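PDB 3OBB: probable 3-hydroxyisobutyrate dehydrogenase from Pseudomonas aeruginosa, which catalyses the NAD-dependent oxidation of L-serine and methyl-L-serine, and acts only weakly on beta-hydroxyisobutyrate. Local coordinates for residues A7-G12 and D61-M66; L11-A16 and G125-A130; T20-A25 and F153-R158; A121-G126 and G133-M138. One frame throughout, in Å; residues are numbered along the deposited sequence.

Strand 5-9 and the helix 15-24 that follows it open three of the contacts. Contact 1 closes the first loop, pairing 7-12 with 61-66 in the middle of the parallel part of the sheet. Contact 2 starts where the first segment of contact 1 ends, sharing Leu-11 and Gly-12, and joins the glycine-rich turn to the start of helix 127-132. Contact 3 sets helix 15-24 against the end of helix 143-156; its segments alternate along the chain with those of contacts 1 and 2. Contact 4 lies within the long loop of contact 3 and pairs strand 117-124 with strand 135-140; Gly-125 and Gly-126, which end its first segment, begin the second segment of contact 2.

Contact 1 of 4, residues A7-G12 and D61-M66; sequences AFIGLG and DVVISM
Ile-64 and Phe-8 bury the most surface here, and they meet on one face of a pair of parallel strands. The phenylalanine ring crosses the isoleucine at a slant, so that CE2 of Phe-8 rests 3.6 Å from CG2 of Ile-64, while the carbonyl O of Ile-64 lies over one face of the ring, displaced toward its rim. With CG anti to the backbone N (chi1 -152°), Phe-8 swings its ring over the neighbouring strand, where CE1 also reaches CB of selenomethionine Met-66. Beneath the side chains the two backbones alternate their bonds: Ile-64 N donates to Ala-7 O at 2.9 Å in an almost straight bond (173°), and Ile-64 O accepts from Ile-9 N at 2.9 Å. Met-66 N then closes on Ile-9 O. These are central strands of a Rossmann fold, and strand 5-9 runs on into the glycine-rich turn of the NAD(+) site, which starts at Gly-10. Ile-9, on the other face, presses CD1 against CG1 of Val-63 at 3.4 Å, tighter than usual for two methyl groups; helix 53-57 packs over that side, whereas helix 15-24 covers Phe-8 and Ile-64. Beyond the last backbone bond, Gly-10 has a positive phi of 107° and brings CA to 3.3 Å from Met-66 O, a close C-H...O approach for which the lack of a side chain leaves room.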
loop_
_atom_site.group_PDB
_atom_site.type_symbol
_atom_site.label_atom_id
_atom_site.label_comp_id
_atom_site.label_asym_id
_atom_site.label_seq_id
_atom_site.Cartn_x
_atom_site.Cartn_y
_atom_site.Cartn_z
ATOM N N ALA A 7 20.482 -29.566 -26.970
ATOM C CA ALA A 7 21.390 -29.085 -25.942
ATOM C C ALA A 7 20.548 -28.447 -24.824
ATOM O O ALA A 7 19.654 -27.650 -25.109
ATOM C CB ALA A 7 22.395 -28.099 -26.510
ATOM N N PHE A 8 20.792 -28.834 -23.569
ATOM C CA PHE A 8 20.042 -28.295 -22.427
ATOM C C PHE A 8 21.026 -27.595 -21.489
ATOM O O PHE A 8 21.930 -28.218 -20.916
ATOM C CB PHE A 8 19.249 -29.393 -21.691
ATOM C CG PHE A 8 18.007 -28.904 -20.987
ATOM C CD1 PHE A 8 18.086 -28.142 -19.820
ATOM C CD2 PHE A 8 16.752 -29.232 -21.472
ATOM C CE1 PHE A 8 16.938 -27.695 -19.176
ATOM C CE2 PHE A 8 15.580 -28.812 -20.814
ATOM C CZ PHE A 8 15.670 -28.037 -19.671
ATOM N N ILE A 9 20.861 -26.286 -21.366
ATOM C CA ILE A 9 21.733 -25.490 -20.521
ATOM C C ILE A 9 20.945 -25.083 -19.263
ATOM O O ILE A 9 19.907 -24.415 -19.342
ATOM C CB ILE A 9 22.329 -24.275 -21.309
ATOM C CG1 ILE A 9 23.261 -24.777 -22.430
ATOM C CG2 ILE A 9 23.122 -23.346 -20.413
ATOM C CD1 ILE A 9 22.699 -24.585 -23.817
ATOM N N GLY A 10 21.427 -25.534 -18.106
ATOM C CA GLY A 10 20.804 -25.185 -16.838
ATOM C C GLY A 10 20.071 -26.384 -16.295
ATOM O O GLY A 10 19.009 -26.756 -16.806
ATOM N N LEU A 11 20.654 -26.998 -15.263
ATOM C CA LEU A 11 20.092 -28.168 -14.614
ATOM C C LEU A 11 19.778 -27.910 -13.122
ATOM O O LEU A 11 20.107 -28.716 -12.249
ATOM C CB LEU A 11 21.008 -29.379 -14.793
ATOM C CG LEU A 11 21.529 -29.699 -16.200
ATOM C CD1 LEU A 11 22.700 -30.687 -16.106
ATOM C CD2 LEU A 11 20.424 -30.230 -17.086
ATOM N N GLY A 12 19.111 -26.796 -12.839
ATOM C CA GLY A 12 18.764 -26.487 -11.478
ATOM C C GLY A 12 17.455 -27.184 -11.126
ATOM O O GLY A 12 17.106 -28.229 -11.709
ATOM N N ASP A 61 20.056 -29.713 -32.838
ATOM C CA ASP A 61 18.867 -29.260 -33.558
ATOM C C ASP A 61 18.101 -28.188 -32.788
ATOM O O ASP A 61 17.448 -27.333 -33.392
ATOM C CB ASP A 61 17.930 -30.441 -33.807
ATOM C CG ASP A 61 18.587 -31.541 -34.618
ATOM O OD1 ASP A 61 19.159 -31.241 -35.692
ATOM O OD2 ASP A 61 18.539 -32.706 -34.173
ATOM N N VAL A 62 18.171 -28.257 -31.458
ATOM C CA VAL A 62 17.487 -27.306 -30.550
ATOM C C VAL A 62 18.250 -27.076 -29.241
ATOM O O VAL A 62 18.822 -27.998 -28.663
ATOM C CB VAL A 62 15.992 -27.664 -30.294
ATOM C CG1 VAL A 62 15.738 -29.127 -30.439
ATOM C CG2 VAL A 62 15.525 -27.166 -28.936
ATOM N N VAL A 63 18.313 -25.815 -28.840
ATOM C CA VAL A 63 18.911 -25.410 -27.579
ATOM C C VAL A 63 17.794 -24.938 -26.648
ATOM O O VAL A 63 17.005 -24.064 -27.020
ATOM C CB VAL A 63 19.915 -24.261 -27.770
ATOM C CG1 VAL A 63 20.594 -23.934 -26.460
ATOM C CG2 VAL A 63 20.949 -24.617 -28.841
ATOM N N ILE A 64 17.726 -25.540 -25.456
ATOM C CA ILE A 64 16.785 -25.146 -24.417
ATOM C C ILE A 64 17.589 -24.671 -23.208
ATOM O O ILE A 64 18.379 -25.449 -22.669
ATOM C CB ILE A 64 15.903 -26.360 -23.987
ATOM C CG1 ILE A 64 15.283 -27.026 -25.214
ATOM C CG2 ILE A 64 14.861 -25.949 -22.929
ATOM C CD1 ILE A 64 14.626 -28.356 -24.950
ATOM N N SER A 65 17.427 -23.411 -22.800
ATOM C CA SER A 65 18.039 -22.970 -21.560
ATOM C C SER A 65 17.002 -22.843 -20.431
ATOM O O SER A 65 15.794 -22.684 -20.684
ATOM C CB SER A 65 18.893 -21.697 -21.720
ATOM O OG SER A 65 18.267 -20.683 -22.490
HETATM N N MSE A 66 17.486 -22.931 -19.195
HETATM C CA MSE A 66 16.662 -22.772 -18.005
HETATM C C MSE A 66 17.616 -22.413 -16.870
HETATM O O MSE A 66 18.170 -23.284 -16.206
HETATM C CB MSE A 66 15.866 -24.068 -17.740
HETATM C CG MSE A 66 15.127 -24.164 -16.407
HETATM SE SE MSE A 66 14.156 -22.592 -15.837
HETATM C CE MSE A 66 15.351 -21.997 -14.473
#

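Contact 2 of 4, residues L11-A16 and G125-A130; sequences LGHMGA and GGTAGA. With ACT (acetate ion), chain B; EDO (1,2-ethanediol), chain E.
Selenomethionine Met-14 reaches from the segment 11-16 to the start of helix 127-132. Its SE lies 3.6 Å from Thr-127 N and its CE 4.0 Å from Ala-130 CB, with the carbonyl O atoms of Gly-125 and Gly-126 also close to CE. Bends at chi2 and chi3 (-69° and -72°) curl the chain so that this methyl turns in toward Ala-130. Next to it, Thr-127 crosses His-13 at about a right angle, with CB over one face of the imidazole, 3.9 Å from the ring centroid, as in a CH-pi contact; OG1 is modelled too close to the ring, which leaves the exact pose of Thr-127 doubtful. At the ring edge, ND1 donates to OXT of an acetate ion at 2.7 Å. The backbone N of the same histidine gives a straight bond (178°) to O2 of an ethanediol, 2.9 Å away. Both small molecules probably come from the crystallisation liquor. In the second shell, Gly-126 occupies the N-cap position of the helix that carries Thr-127 and Ala-130, and Leu-135 of the following strand packs against both Met-14 and Ala-130. Gly-12 and Gly-15, together with Gly-10, belong to the GxGxxG motif, which spans the turn from strand 5-9 into helix 15-24 and is typical of the Rossmann NAD(+) site.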
loop_
_atom_site.group_PDB
_atom_site.type_symbol
_atom_site.label_atom_id
_atom_site.label_comp_id
_atom_site.label_asym_id
_atom_site.label_seq_id
_atom_site.Cartn_x
_atom_site.Cartn_y
_atom_site.Cartn_z
ATOM N N LEU A 11 20.654 -26.998 -15.263
ATOM C CA LEU A 11 20.092 -28.168 -14.614
ATOM C C LEU A 11 19.778 -27.910 -13.122
ATOM O O LEU A 11 20.107 -28.716 -12.249
ATOM C CB LEU A 11 21.008 -29.379 -14.793
ATOM C CG LEU A 11 21.529 -29.699 -16.200
ATOM C CD1 LEU A 11 22.700 -30.687 -16.106
ATOM C CD2 LEU A 11 20.424 -30.230 -17.086
ATOM N N GLY A 12 19.111 -26.796 -12.839
ATOM C CA GLY A 12 18.764 -26.487 -11.478
ATOM C C GLY A 12 17.455 -27.184 -11.126
ATOM O O GLY A 12 17.106 -28.229 -11.709
ATOM N N HIS A 13 16.753 -26.576 -10.172
ATOM C CA HIS A 13 15.504 -27.071 -9.603
ATOM C C HIS A 13 14.485 -27.480 -10.672
ATOM O O HIS A 13 13.833 -28.524 -10.569
ATOM C CB HIS A 13 14.890 -25.935 -8.758
ATOM C CG HIS A 13 14.101 -26.402 -7.580
ATOM N ND1 HIS A 13 12.900 -25.818 -7.208
ATOM C CD2 HIS A 13 14.338 -27.396 -6.682
ATOM C CE1 HIS A 13 12.438 -26.425 -6.128
ATOM N NE2 HIS A 13 13.293 -27.380 -5.782
HETATM N N MSE A 14 14.359 -26.619 -11.676
HETATM C CA MSE A 14 13.440 -26.827 -12.764
HETATM C C MSE A 14 14.127 -27.484 -13.970
HETATM O O MSE A 14 13.549 -28.386 -14.601
HETATM C CB MSE A 14 12.826 -25.494 -13.144
HETATM C CG MSE A 14 12.121 -24.799 -11.977
HETATM SE SE MSE A 14 10.521 -25.747 -11.476
HETATM C CE MSE A 14 9.410 -25.271 -13.007
ATOM N N GLY A 15 15.352 -27.044 -14.279
ATOM C CA GLY A 15 16.088 -27.555 -15.426
ATOM C C GLY A 15 16.319 -29.068 -15.398
ATOM O O GLY A 15 16.108 -29.778 -16.404
ATOM N N ALA A 16 16.767 -29.575 -14.260
ATOM C CA ALA A 16 17.039 -31.015 -14.159
ATOM C C ALA A 16 15.824 -31.895 -14.525
ATOM O O ALA A 16 15.931 -32.718 -15.435
ATOM C CB ALA A 16 17.611 -31.396 -12.778
ATOM N N GLY A 125 4.244 -23.805 -12.679
ATOM C CA GLY A 125 4.098 -25.124 -12.127
ATOM C C GLY A 125 5.263 -25.403 -11.185
ATOM O O GLY A 125 6.252 -24.646 -11.085
ATOM N N GLY A 126 5.176 -26.491 -10.467
ATOM C CA GLY A 126 6.210 -26.687 -9.499
ATOM C C GLY A 126 7.420 -27.432 -9.995
ATOM O O GLY A 126 7.445 -27.957 -11.097
ATOM N N THR A 127 8.412 -27.495 -9.118
ATOM C CA THR A 127 9.427 -28.521 -9.154
ATOM C C THR A 127 8.724 -29.849 -9.400
ATOM O O THR A 127 9.255 -30.731 -10.073
ATOM C CB THR A 127 10.179 -28.504 -7.816
ATOM O OG1 THR A 127 11.568 -28.393 -8.063
ATOM C CG2 THR A 127 9.864 -29.738 -6.887
ATOM N N ALA A 128 7.526 -29.964 -8.826
ATOM C CA ALA A 128 6.589 -31.083 -9.010
ATOM C C ALA A 128 6.010 -31.142 -10.436
ATOM O O ALA A 128 5.872 -32.218 -11.013
ATOM C CB ALA A 128 5.423 -30.951 -7.983
ATOM N N GLY A 129 5.621 -29.985 -10.975
ATOM C CA GLY A 129 5.145 -29.910 -12.359
ATOM C C GLY A 129 6.256 -30.267 -13.324
ATOM O O GLY A 129 6.067 -31.017 -14.278
ATOM N N ALA A 130 7.438 -29.738 -13.049
ATOM C CA ALA A 130 8.589 -30.033 -13.873
ATOM C C ALA A 130 8.860 -31.532 -13.877
ATOM O O ALA A 130 9.080 -32.102 -14.955
ATOM C CB ALA A 130 9.783 -29.273 -13.396
HETATM C C ACT B . 11.011 -23.102 -8.683
HETATM O O ACT B . 10.200 -23.456 -7.792
HETATM O OXT ACT B . 12.184 -23.550 -8.576
HETATM C CH3 ACT B . 10.604 -22.191 -9.803
HETATM C C1 EDO E . 19.731 -24.697 -7.825
HETATM O O1 EDO E . 19.127 -25.935 -7.417
HETATM C C2 EDO E . 18.671 -23.633 -8.148
HETATM O O2 EDO E . 17.780 -24.026 -9.212
#

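Contact 3 of 4, residues T20-A25 and F153-R158; sequences TNLLKA and FEAMGR
Leu-22 lays its forked end across selenomethionine Met-156: CD2 comes to 3.7 Å from Met-156 CG, and CD1 to 3.9 Å from Met-156 SE. The contact joins two helices of the Rossmann-type NAD-binding domain, helix 15-24, which follows the glycine-rich turn, and the last turn of helix 143-156. Leu-22 CG stands anti to its carbonyl carbon (chi1 -68°), and the extended chi2 sends the branch on toward the other helix. In Met-156, CG beside the backbone N and an extended chi2 (172°) carry SE alongside CD1 and CG of the leucine, and the bend at chi3 turns only CE. Packing of small side chains continues the seam on one side of this pair, where Ala-155 faces both Leu-22 and Ala-25. The helices can approach closely here, the CA atoms of Asn-21 and Met-156 being 5.8 Å apart. Asn-21 meets this neighbour through CB, near Ala-155 O, while its amide ND2 is hydrogen-bonded to Ala-131 O and ties helix 15-24 to helix 127-132 as well. Toward the sheet, Leu-22 also packs on Ile-64 and Phe-8, and Met-156 on Phe-137. At the more exposed end of the interface, two methyl groups touch, Ala-25 CB and Ala-155 CB, 3.7 Å apart.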
loop_
_atom_site.group_PDB
_atom_site.type_symbol
_atom_site.label_atom_id
_atom_site.label_comp_id
_atom_site.label_asym_id
_atom_site.label_seq_id
_atom_site.Cartn_x
_atom_site.Cartn_y
_atom_site.Cartn_z
ATOM N N THR A 20 15.368 -34.167 -17.830
ATOM C CA THR A 20 15.132 -35.592 -17.607
ATOM C C THR A 20 13.889 -36.052 -18.332
ATOM O O THR A 20 13.896 -37.131 -18.918
ATOM C CB THR A 20 15.016 -35.934 -16.099
ATOM O OG1 THR A 20 16.214 -35.497 -15.454
ATOM C CG2 THR A 20 14.824 -37.446 -15.871
ATOM N N ASN A 21 12.830 -35.235 -18.303
ATOM C CA ASN A 21 11.628 -35.564 -19.064
ATOM C C ASN A 21 11.809 -35.675 -20.571
ATOM O O ASN A 21 11.204 -36.558 -21.204
ATOM C CB ASN A 21 10.463 -34.634 -18.736
ATOM C CG ASN A 21 9.810 -35.026 -17.472
ATOM O OD1 ASN A 21 9.591 -36.218 -17.239
ATOM N ND2 ASN A 21 9.559 -34.057 -16.602
ATOM N N LEU A 22 12.644 -34.800 -21.131
ATOM C CA LEU A 22 13.049 -34.926 -22.542
ATOM C C LEU A 22 13.714 -36.272 -22.832
ATOM O O LEU A 22 13.354 -36.935 -23.793
ATOM C CB LEU A 22 13.918 -33.750 -22.983
ATOM C CG LEU A 22 13.161 -32.418 -23.031
ATOM C CD1 LEU A 22 14.088 -31.317 -23.523
ATOM C CD2 LEU A 22 11.939 -32.519 -23.945
ATOM N N LEU A 23 14.659 -36.677 -21.984
ATOM C CA LEU A 23 15.259 -38.020 -22.040
ATOM C C LEU A 23 14.217 -39.148 -22.003
ATOM O O LEU A 23 14.325 -40.117 -22.748
ATOM C CB LEU A 23 16.217 -38.229 -20.866
ATOM C CG LEU A 23 17.603 -37.603 -20.899
ATOM C CD1 LEU A 23 18.371 -37.949 -19.628
ATOM C CD2 LEU A 23 18.352 -38.031 -22.134
ATOM N N LYS A 24 13.229 -39.045 -21.116
ATOM C CA LYS A 24 12.238 -40.104 -20.989
ATOM C C LYS A 24 11.387 -40.173 -22.258
ATOM O O LYS A 24 10.954 -41.253 -22.660
ATOM C CB LYS A 24 11.333 -39.872 -19.770
ATOM C CG LYS A 24 11.997 -39.997 -18.387
ATOM C CD LYS A 24 11.299 -39.005 -17.449
ATOM C CE LYS A 24 10.844 -39.588 -16.102
ATOM N NZ LYS A 24 11.911 -40.317 -15.338
ATOM N N ALA A 25 11.145 -39.006 -22.865
ATOM C CA ALA A 25 10.496 -38.878 -24.179
ATOM C C ALA A 25 11.340 -39.425 -25.358
ATOM O O ALA A 25 10.834 -39.567 -26.452
ATOM C CB ALA A 25 10.126 -37.444 -24.433
ATOM N N PHE A 153 7.619 -29.237 -25.957
ATOM C CA PHE A 153 6.769 -28.670 -24.907
ATOM C C PHE A 153 5.817 -29.719 -24.375
ATOM O O PHE A 153 5.583 -29.792 -23.176
ATOM C CB PHE A 153 5.937 -27.524 -25.467
ATOM C CG PHE A 153 6.719 -26.283 -25.759
ATOM C CD1 PHE A 153 6.418 -25.511 -26.874
ATOM C CD2 PHE A 153 7.754 -25.884 -24.935
ATOM C CE1 PHE A 153 7.118 -24.336 -27.149
ATOM C CE2 PHE A 153 8.477 -24.724 -25.211
ATOM C CZ PHE A 153 8.146 -23.944 -26.327
ATOM N N GLU A 154 5.255 -30.519 -25.279
ATOM C CA GLU A 154 4.410 -31.651 -24.902
ATOM C C GLU A 154 5.131 -32.731 -24.092
ATOM O O GLU A 154 4.508 -33.432 -23.301
ATOM C CB GLU A 154 3.760 -32.250 -26.135
ATOM C CG GLU A 154 2.889 -31.246 -26.853
ATOM C CD GLU A 154 2.022 -31.866 -27.904
ATOM O OE1 GLU A 154 2.241 -33.045 -28.234
ATOM O OE2 GLU A 154 1.109 -31.168 -28.395
ATOM N N ALA A 155 6.437 -32.846 -24.259
ATOM C CA ALA A 155 7.205 -33.787 -23.471
ATOM C C ALA A 155 7.451 -33.257 -22.050
ATOM O O ALA A 155 7.505 -34.034 -21.089
ATOM C CB ALA A 155 8.523 -34.071 -24.160
HETATM N N MSE A 156 7.632 -31.941 -21.928
HETATM C CA MSE A 156 7.967 -31.341 -20.629
HETATM C C MSE A 156 6.766 -30.783 -19.867
HETATM O O MSE A 156 6.877 -30.465 -18.673
HETATM C CB MSE A 156 9.012 -30.231 -20.783
HETATM C CG MSE A 156 10.435 -30.704 -21.111
HETATM SE SE MSE A 156 11.549 -29.113 -21.523
HETATM C CE MSE A 156 10.693 -28.501 -23.172
ATOM N N GLY A 157 5.628 -30.680 -20.542
ATOM C CA GLY A 157 4.523 -29.886 -20.016
ATOM C C GLY A 157 3.152 -30.300 -20.497
ATOM O O GLY A 157 3.012 -31.312 -21.185
ATOM N N ARG A 158 2.132 -29.540 -20.091
ATOM C CA ARG A 158 0.762 -29.884 -20.416
ATOM C C ARG A 158 0.037 -28.732 -21.095
ATOM O O ARG A 158 -0.273 -28.843 -22.274
ATOM C CB ARG A 158 0.012 -30.447 -19.210
ATOM C CG ARG A 158 -1.509 -30.606 -19.430
ATOM C CD ARG A 158 -2.086 -31.780 -18.625
ATOM N NE ARG A 158 -2.142 -31.516 -17.187
ATOM C CZ ARG A 158 -2.131 -32.462 -16.248
ATOM N NH1 ARG A 158 -2.170 -32.118 -14.964
ATOM N NH2 ARG A 158 -2.081 -33.750 -16.588
#

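Contact 4 of 4, residues A121-G126 and G133-M138; sequences APVSGG and GTLTFM
Val-123 sets its CG2 over one face of the Phe-137 ring, 3.9 Å from the centroid and offset toward the rim, a CH-pi contact between residues that form a non-hydrogen-bonded antiparallel pair. The same methyl meets CD1 of Leu-135, whose side chain runs obliquely to the valine, at 3.4 Å, tighter than ordinary van der Waals contact. CG2 is thus wedged between an aromatic face and a leucine branch, with Thr-136 O close by as well. With CG of Phe-137 anti to the carbonyl carbon (chi1 -71°), the ring lies against Val-123 CG2 and turns its CD2 edge to Ala-121 O, 3.5 Å from CD2. The opposite face of the sheet carries Ser-124 and Thr-136, a hydrogen-bonded pair whose backbones bond both ways: Ser-124 N to Thr-136 O at 3.0 Å and Thr-136 N to Ser-124 O at 2.9 Å. Further along, Met-138 N donates to Pro-122 O at 3.0 Å, and the extended selenomethionine chain runs back until CE reaches Ser-124 CB, 3.9 Å away. The carbonyl of Val-123 accepts a hydrogen bond from NZ of the active-site Lys-173, consistent with its holding that amine in place. Pro-122 and Met-138 also touch helix 168-196, which bears this lysine. Between the two strands the chain makes the short helix 127-132, closed by a Schellman motif with Gly-133 as C-prime residue. Helix 143-156 packs on the Val-123 and Phe-137 face through Phe-153 and Met-156, strand 159-164 extends the sheet beyond strand 135-140, and Ser-211, Ser-212 and Ile-207 of a second subunit pack on Thr-136, Ser-124 and Met-138.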
loop_
_atom_site.group_PDB
_atom_site.type_symbol
_atom_site.label_atom_id
_atom_site.label_comp_id
_atom_site.label_asym_id
_atom_site.label_seq_id
_atom_site.Cartn_x
_atom_site.Cartn_y
_atom_site.Cartn_z
ATOM N N ALA A 121 9.737 -19.074 -23.546
ATOM C CA ALA A 121 8.741 -19.999 -23.082
ATOM C C ALA A 121 8.944 -20.316 -21.590
ATOM O O ALA A 121 9.225 -21.483 -21.217
ATOM C CB ALA A 121 8.749 -21.264 -23.927
ATOM N N PRO A 122 8.827 -19.278 -20.743
ATOM C CA PRO A 122 8.899 -19.411 -19.299
ATOM C C PRO A 122 7.802 -20.309 -18.835
ATOM O O PRO A 122 6.755 -20.479 -19.501
ATOM C CB PRO A 122 8.603 -18.004 -18.795
ATOM C CG PRO A 122 7.831 -17.371 -19.963
ATOM C CD PRO A 122 8.595 -17.875 -21.116
ATOM N N VAL A 123 8.009 -20.826 -17.649
ATOM C CA VAL A 123 7.282 -21.975 -17.250
ATOM C C VAL A 123 6.610 -21.699 -15.908
ATOM O O VAL A 123 7.074 -20.851 -15.115
ATOM C CB VAL A 123 8.265 -23.178 -17.331
ATOM C CG1 VAL A 123 8.968 -23.402 -16.047
ATOM C CG2 VAL A 123 7.577 -24.392 -17.848
ATOM N N SER A 124 5.484 -22.373 -15.677
ATOM C CA SER A 124 4.711 -22.192 -14.456
ATOM C C SER A 124 4.264 -23.589 -13.985
ATOM O O SER A 124 3.941 -24.455 -14.796
ATOM C CB SER A 124 3.546 -21.240 -14.781
ATOM O OG SER A 124 2.555 -21.234 -13.802
ATOM N N GLY A 125 4.244 -23.805 -12.679
ATOM C CA GLY A 125 4.098 -25.124 -12.127
ATOM C C GLY A 125 5.263 -25.403 -11.185
ATOM O O GLY A 125 6.252 -24.646 -11.085
ATOM N N GLY A 126 5.176 -26.491 -10.467
ATOM C CA GLY A 126 6.210 -26.687 -9.499
ATOM C C GLY A 126 7.420 -27.432 -9.995
ATOM O O GLY A 126 7.445 -27.957 -11.097
ATOM N N GLY A 133 6.088 -33.435 -15.743
ATOM C CA GLY A 133 5.917 -33.107 -17.168
ATOM C C GLY A 133 4.561 -32.444 -17.402
ATOM O O GLY A 133 3.975 -32.564 -18.487
ATOM N N THR A 134 4.062 -31.730 -16.388
ATOM C CA THR A 134 2.712 -31.095 -16.445
ATOM C C THR A 134 2.771 -29.557 -16.399
ATOM O O THR A 134 1.759 -28.874 -16.144
ATOM C CB THR A 134 1.835 -31.548 -15.270
ATOM O OG1 THR A 134 2.486 -31.181 -14.038
ATOM C CG2 THR A 134 1.595 -33.068 -15.295
ATOM N N LEU A 135 3.969 -29.035 -16.636
ATOM C CA LEU A 135 4.239 -27.604 -16.625
ATOM C C LEU A 135 3.358 -26.839 -17.601
ATOM O O LEU A 135 2.970 -27.351 -18.637
ATOM C CB LEU A 135 5.706 -27.361 -17.012
ATOM C CG LEU A 135 6.781 -27.770 -16.027
ATOM C CD1 LEU A 135 8.160 -27.525 -16.667
ATOM C CD2 LEU A 135 6.609 -27.009 -14.709
ATOM N N THR A 136 3.050 -25.600 -17.296
ATOM C CA THR A 136 2.491 -24.770 -18.372
ATOM C C THR A 136 3.579 -23.905 -18.987
ATOM O O THR A 136 4.453 -23.406 -18.301
ATOM C CB THR A 136 1.125 -24.053 -18.044
ATOM O OG1 THR A 136 1.134 -22.651 -18.445
ATOM C CG2 THR A 136 0.750 -24.223 -16.635
ATOM N N PHE A 137 3.556 -23.819 -20.302
ATOM C CA PHE A 137 4.472 -22.954 -20.976
ATOM C C PHE A 137 3.715 -21.757 -21.437
ATOM O O PHE A 137 2.586 -21.881 -21.912
ATOM C CB PHE A 137 5.109 -23.672 -22.163
ATOM C CG PHE A 137 6.083 -24.739 -21.767
ATOM C CD1 PHE A 137 5.647 -26.044 -21.528
ATOM C CD2 PHE A 137 7.443 -24.441 -21.627
ATOM C CE1 PHE A 137 6.538 -27.047 -21.189
ATOM C CE2 PHE A 137 8.355 -25.428 -21.279
ATOM C CZ PHE A 137 7.909 -26.750 -21.066
HETATM N N MSE A 138 4.354 -20.601 -21.323
HETATM C CA MSE A 138 3.795 -19.345 -21.826
HETATM C C MSE A 138 4.763 -18.787 -22.856
HETATM O O MSE A 138 5.887 -18.403 -22.546
HETATM C CB MSE A 138 3.571 -18.363 -20.688
HETATM C CG MSE A 138 2.641 -18.912 -19.635
HETATM SE SE MSE A 138 2.546 -17.745 -18.089
HETATM C CE MSE A 138 1.358 -18.789 -16.956
#